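Local coordinates for alpha-amylase (Eisenia fetida, PDB 6M4K), which probably hydrolyses internal alpha-1,4-glucosidic linkages of starch-like polysaccharides as a cold-active, calcium-containing alpha-amylase of glycoside hydrolase family 13, at residues A[251-265]-A[287-301]. Residues are numbered along the deposited sequence; the frame is centred on the assembly and turned at random.
Sequences TYLGRVTEFKHGQNL and WGQLSGFDALVFIDN
Val-256 and Thr-257 pair in parallel with Ala-295 and Leu-296, a short ladder that exemplifies the pairing of neighbouring strands in a TIM barrel: Val-256 N donates to Asp-294 O, Leu-296 N to Val-256 O and Glu-258 N to Leu-296 O. Beyond the ladder, Glu-258 occupies the N-cap of the following helix. With CG anti to the backbone N (chi1 178°) and the chain bent at chi2, its carboxylate is divided between two amides: OE1 accepts from Leu-290 N at 2.8 Å, nearly along the C-O axis, while OE2 caps Lys-260 N. Packing is tight around the rings. Phe-298 sends its edge into the face of Phe-259 in a T-shaped stack, centroids 5.0 Å apart and planes at 85°. Val-297 CB sits 3.5 Å from the centroid of the His-261 ring, a CH-pi contact; Leu-265 CD1 lies over the rim of the opposite face, and Glu-332 holds His-261 NE2. Water 3 bridges the helix start and the second segment, donating to Glu-258 O and Phe-298 O and accepting from Gly-262 N. Gln-289 NE2 gives Asn-264 OD1 an in-plane bond (2.8 Å). At the strand entrance, the extended Arg-255 donates through NH1 to Ala-295 O (3.0 Å) within the guanidinium plane, while Phe-293 O lies over one face; a leucine here would probably leave Ala-295 O without this donor and Gly-8 O without its bond from NE.

The margins are looser and wetter. Waters 1 and 2 lie between Thr-251 O and Asp-294 OD1, the bond of water 2 to Thr-251 O being weak. Water 5 joins Asn-264 OD1 to Trp-287 O, and Lys-260 NZ reaches O of the exposed Gly-288.

The segments belong to the right-handed beta-alpha-beta unit of strand 255-257, helix 259-270 and strand 295-297 in the catalytic barrel: strand 232-235 flanks 255-257, strand 339-344 flanks 295-297, and helix 322-334 packs against Leu-265 and Ile-299.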
# COMPACT_ATOMS: atom_id res chain seq x y z
N THR A 251 -15.39 5.42 6.25
CA THR A 251 -14.64 5.11 7.46
C THR A 251 -15.47 4.38 8.50
O THR A 251 -14.89 3.70 9.36
CB THR A 251 -14.04 6.38 8.07
OG1 THR A 251 -15.07 7.35 8.27
CG2 THR A 251 -12.97 6.97 7.16
N TYR A 252 -16.81 4.49 8.46
CA TYR A 252 -17.62 3.75 9.42
C TYR A 252 -17.55 2.25 9.20
O TYR A 252 -17.77 1.48 10.14
CB TYR A 252 -19.08 4.22 9.41
CG TYR A 252 -19.97 3.60 8.33
CD1 TYR A 252 -19.96 4.08 7.03
CD2 TYR A 252 -20.86 2.57 8.64
CE1 TYR A 252 -20.79 3.54 6.05
CE2 TYR A 252 -21.69 2.02 7.67
CZ TYR A 252 -21.65 2.51 6.37
OH TYR A 252 -22.47 1.97 5.40
N LEU A 253 -17.22 1.81 7.98
CA LEU A 253 -17.10 0.40 7.66
C LEU A 253 -15.69 -0.11 7.89
O LEU A 253 -15.51 -1.21 8.43
CB LEU A 253 -17.46 0.16 6.19
CG LEU A 253 -18.91 0.37 5.79
CD1 LEU A 253 -19.04 0.28 4.28
CD2 LEU A 253 -19.81 -0.65 6.46
N GLY A 254 -14.69 0.66 7.47
CA GLY A 254 -13.34 0.15 7.68
C GLY A 254 -12.38 1.27 7.36
O GLY A 254 -12.79 2.41 7.13
N ARG A 255 -11.09 0.94 7.31
CA ARG A 255 -10.13 1.98 6.99
C ARG A 255 -10.21 2.35 5.51
O ARG A 255 -10.80 1.64 4.69
CB ARG A 255 -8.71 1.55 7.37
CG ARG A 255 -8.48 1.57 8.87
CD ARG A 255 -7.01 1.42 9.20
NE ARG A 255 -6.80 1.26 10.63
CZ ARG A 255 -6.01 2.03 11.38
NH1 ARG A 255 -5.33 3.03 10.83
NH2 ARG A 255 -5.92 1.81 12.68
N VAL A 256 -9.63 3.51 5.18
CA VAL A 256 -9.65 4.06 3.83
C VAL A 256 -8.24 4.48 3.46
O VAL A 256 -7.53 5.06 4.28
CB VAL A 256 -10.64 5.24 3.72
CG1 VAL A 256 -10.65 5.81 2.32
CG2 VAL A 256 -12.05 4.79 4.14
N THR A 257 -7.85 4.18 2.23
CA THR A 257 -6.59 4.69 1.68
C THR A 257 -6.61 6.21 1.68
O THR A 257 -7.51 6.83 1.11
CB THR A 257 -6.45 4.23 0.23
OG1 THR A 257 -7.62 4.62 -0.51
CG2 THR A 257 -6.28 2.72 0.13
N GLU A 258 -5.59 6.82 2.27
CA GLU A 258 -5.48 8.28 2.27
C GLU A 258 -4.48 8.71 1.21
O GLU A 258 -3.27 8.80 1.46
CB GLU A 258 -5.13 8.79 3.67
CG GLU A 258 -4.95 10.31 3.77
CD GLU A 258 -6.10 11.10 3.18
OE1 GLU A 258 -6.88 11.71 3.95
OE2 GLU A 258 -6.22 11.15 1.93
N PHE A 259 -4.98 8.96 -0.01
CA PHE A 259 -4.11 9.40 -1.08
C PHE A 259 -3.56 10.81 -0.87
O PHE A 259 -2.54 11.18 -1.48
CB PHE A 259 -4.84 9.30 -2.42
CG PHE A 259 -4.91 7.89 -2.96
CD1 PHE A 259 -5.91 7.02 -2.54
CD2 PHE A 259 -3.95 7.44 -3.85
CE1 PHE A 259 -5.96 5.72 -3.03
CE2 PHE A 259 -4.00 6.14 -4.34
CZ PHE A 259 -5.00 5.28 -3.93
N LYS A 260 -4.18 11.62 -0.00
CA LYS A 260 -3.59 12.93 0.27
C LYS A 260 -2.24 12.82 0.95
O LYS A 260 -1.40 13.70 0.81
CB LYS A 260 -4.53 13.78 1.14
CG LYS A 260 -5.85 14.13 0.47
CD LYS A 260 -6.84 14.72 1.48
CE LYS A 260 -8.19 15.04 0.83
NZ LYS A 260 -9.17 15.49 1.86
N HIS A 261 -2.02 11.73 1.68
CA HIS A 261 -0.79 11.56 2.45
C HIS A 261 0.43 11.53 1.53
O HIS A 261 1.38 12.31 1.70
CB HIS A 261 -0.97 10.28 3.27
CG HIS A 261 0.27 9.74 3.91
ND1 HIS A 261 0.54 9.91 5.26
CD2 HIS A 261 1.24 8.94 3.43
CE1 HIS A 261 1.65 9.26 5.56
NE2 HIS A 261 2.09 8.66 4.47
N GLY A 262 0.41 10.65 0.52
CA GLY A 262 1.54 10.58 -0.39
C GLY A 262 1.63 11.79 -1.31
O GLY A 262 2.73 12.18 -1.71
N GLN A 263 0.49 12.39 -1.65
CA GLN A 263 0.53 13.63 -2.41
C GLN A 263 1.24 14.72 -1.63
O GLN A 263 2.12 15.41 -2.16
CB GLN A 263 -0.90 14.07 -2.76
CG GLN A 263 -1.54 13.26 -3.88
CD GLN A 263 -1.08 13.72 -5.26
OE1 GLN A 263 -0.89 14.91 -5.50
NE2 GLN A 263 -0.90 12.77 -6.16
N ASN A 264 0.87 14.88 -0.35
CA ASN A 264 1.44 15.94 0.47
C ASN A 264 2.91 15.67 0.77
O ASN A 264 3.75 16.57 0.62
CB ASN A 264 0.63 16.11 1.77
CG ASN A 264 -0.73 16.76 1.53
OD1 ASN A 264 -1.72 16.48 2.23
ND2 ASN A 264 -0.79 17.66 0.56
N LEU A 265 3.25 14.46 1.20
CA LEU A 265 4.66 14.15 1.48
C LEU A 265 5.51 14.24 0.22
O LEU A 265 6.66 14.69 0.27
CB LEU A 265 4.80 12.79 2.16
CG LEU A 265 4.19 12.70 3.57
CD1 LEU A 265 4.41 11.33 4.16
CD2 LEU A 265 4.77 13.77 4.49
N TRP A 287 -3.75 18.40 8.22
CA TRP A 287 -3.56 18.82 6.84
C TRP A 287 -4.81 18.64 6.00
O TRP A 287 -4.73 18.71 4.77
CB TRP A 287 -2.37 18.08 6.22
CG TRP A 287 -1.04 18.68 6.58
CD1 TRP A 287 -0.61 19.05 7.83
CD2 TRP A 287 0.03 18.99 5.68
NE1 TRP A 287 0.66 19.56 7.75
CE2 TRP A 287 1.07 19.54 6.44
CE3 TRP A 287 0.20 18.86 4.29
CZ2 TRP A 287 2.28 19.95 5.87
CZ3 TRP A 287 1.38 19.28 3.73
CH2 TRP A 287 2.41 19.81 4.51
N GLY A 288 -5.97 18.44 6.62
CA GLY A 288 -7.17 18.14 5.86
C GLY A 288 -7.29 16.69 5.44
O GLY A 288 -7.94 16.39 4.44
N GLN A 289 -6.66 15.79 6.19
CA GLN A 289 -6.65 14.36 5.88
C GLN A 289 -7.56 13.62 6.85
O GLN A 289 -8.07 14.18 7.83
CB GLN A 289 -5.22 13.81 5.95
CG GLN A 289 -4.26 14.52 5.01
CD GLN A 289 -2.85 13.93 4.99
OE1 GLN A 289 -2.53 12.97 5.71
NE2 GLN A 289 -1.99 14.48 4.15
N LEU A 290 -7.77 12.34 6.57
CA LEU A 290 -8.48 11.46 7.49
C LEU A 290 -7.75 11.40 8.82
O LEU A 290 -6.54 11.64 8.92
CB LEU A 290 -8.52 10.05 6.92
CG LEU A 290 -9.31 9.86 5.62
CD1 LEU A 290 -9.25 8.42 5.14
CD2 LEU A 290 -10.75 10.33 5.82
N SER A 291 -8.49 11.05 9.87
CA SER A 291 -7.83 10.73 11.13
C SER A 291 -6.91 9.53 10.94
O SER A 291 -7.18 8.63 10.13
CB SER A 291 -8.85 10.44 12.23
OG SER A 291 -9.32 9.11 12.17
N GLY A 292 -5.80 9.53 11.67
CA GLY A 292 -4.86 8.43 11.57
C GLY A 292 -5.51 7.07 11.78
O GLY A 292 -5.15 6.09 11.12
N PHE A 293 -6.48 6.99 12.71
CA PHE A 293 -7.10 5.70 13.00
C PHE A 293 -7.97 5.21 11.86
O PHE A 293 -8.29 4.02 11.81
CB PHE A 293 -7.97 5.79 14.27
CG PHE A 293 -7.20 6.08 15.52
CD1 PHE A 293 -5.81 5.97 15.57
CD2 PHE A 293 -7.88 6.44 16.67
CE1 PHE A 293 -5.12 6.25 16.76
CE2 PHE A 293 -7.21 6.71 17.85
CZ PHE A 293 -5.83 6.62 17.90
N ASP A 294 -8.37 6.09 10.96
CA ASP A 294 -9.20 5.70 9.83
C ASP A 294 -8.40 5.44 8.56
O ASP A 294 -8.99 5.07 7.54
CB ASP A 294 -10.23 6.79 9.53
CG ASP A 294 -11.26 6.94 10.61
OD1 ASP A 294 -11.72 5.93 11.18
OD2 ASP A 294 -11.61 8.10 10.89
N ALA A 295 -7.08 5.63 8.59
CA ALA A 295 -6.29 5.77 7.38
C ALA A 295 -5.34 4.61 7.17
O ALA A 295 -4.70 4.12 8.11
CB ALA A 295 -5.47 7.07 7.41
N LEU A 296 -5.23 4.21 5.91
CA LEU A 296 -4.16 3.38 5.39
C LEU A 296 -3.29 4.33 4.56
O LEU A 296 -3.79 4.98 3.65
CB LEU A 296 -4.77 2.28 4.54
CG LEU A 296 -3.95 1.10 4.00
CD1 LEU A 296 -2.98 1.51 2.88
CD2 LEU A 296 -3.25 0.29 5.09
N VAL A 297 -2.00 4.43 4.92
CA VAL A 297 -1.12 5.44 4.35
C VAL A 297 0.05 4.76 3.64
O VAL A 297 0.42 3.62 3.93
CB VAL A 297 -0.63 6.48 5.39
CG1 VAL A 297 -1.83 7.12 6.09
CG2 VAL A 297 0.29 5.85 6.42
N PHE A 298 0.64 5.50 2.70
CA PHE A 298 1.66 4.96 1.80
C PHE A 298 2.22 6.10 0.97
O PHE A 298 1.51 7.07 0.67
CB PHE A 298 1.06 3.86 0.87
CG PHE A 298 -0.19 4.30 0.17
CD1 PHE A 298 -1.42 4.23 0.83
CD2 PHE A 298 -0.16 4.82 -1.12
CE1 PHE A 298 -2.58 4.67 0.22
CE2 PHE A 298 -1.34 5.24 -1.74
CZ PHE A 298 -2.55 5.17 -1.06
N ILE A 299 3.49 5.97 0.57
CA ILE A 299 4.11 6.98 -0.28
C ILE A 299 3.63 6.85 -1.72
O ILE A 299 3.29 7.85 -2.37
CB ILE A 299 5.64 6.92 -0.16
CG1 ILE A 299 6.05 7.18 1.30
CG2 ILE A 299 6.31 7.92 -1.13
CD1 ILE A 299 5.50 8.47 1.91
N ASP A 300 3.59 5.62 -2.24
CA ASP A 300 3.11 5.36 -3.59
C ASP A 300 2.39 4.02 -3.61
O ASP A 300 2.53 3.21 -2.68
CB ASP A 300 4.24 5.42 -4.67
CG ASP A 300 5.27 4.31 -4.55
OD1 ASP A 300 5.52 3.79 -3.43
OD2 ASP A 300 5.88 3.96 -5.59
N ASN A 301 1.60 3.80 -4.66
CA ASN A 301 0.98 2.50 -4.92
C ASN A 301 1.24 2.12 -6.38
O ASN A 301 1.92 2.84 -7.13
CB ASN A 301 -0.50 2.47 -4.51
CG ASN A 301 -1.41 3.17 -5.51
OD1 ASN A 301 -0.95 3.87 -6.42
ND2 ASN A 301 -2.72 2.98 -5.34
O HOH W 1 -12.13 3.77 9.69
O HOH W 2 -14.82 5.54 11.74
O HOH W 3 -0.90 8.20 -0.04
O HOH W 4 4.66 10.34 -2.77
O HOH W 5 -4.45 17.53 2.20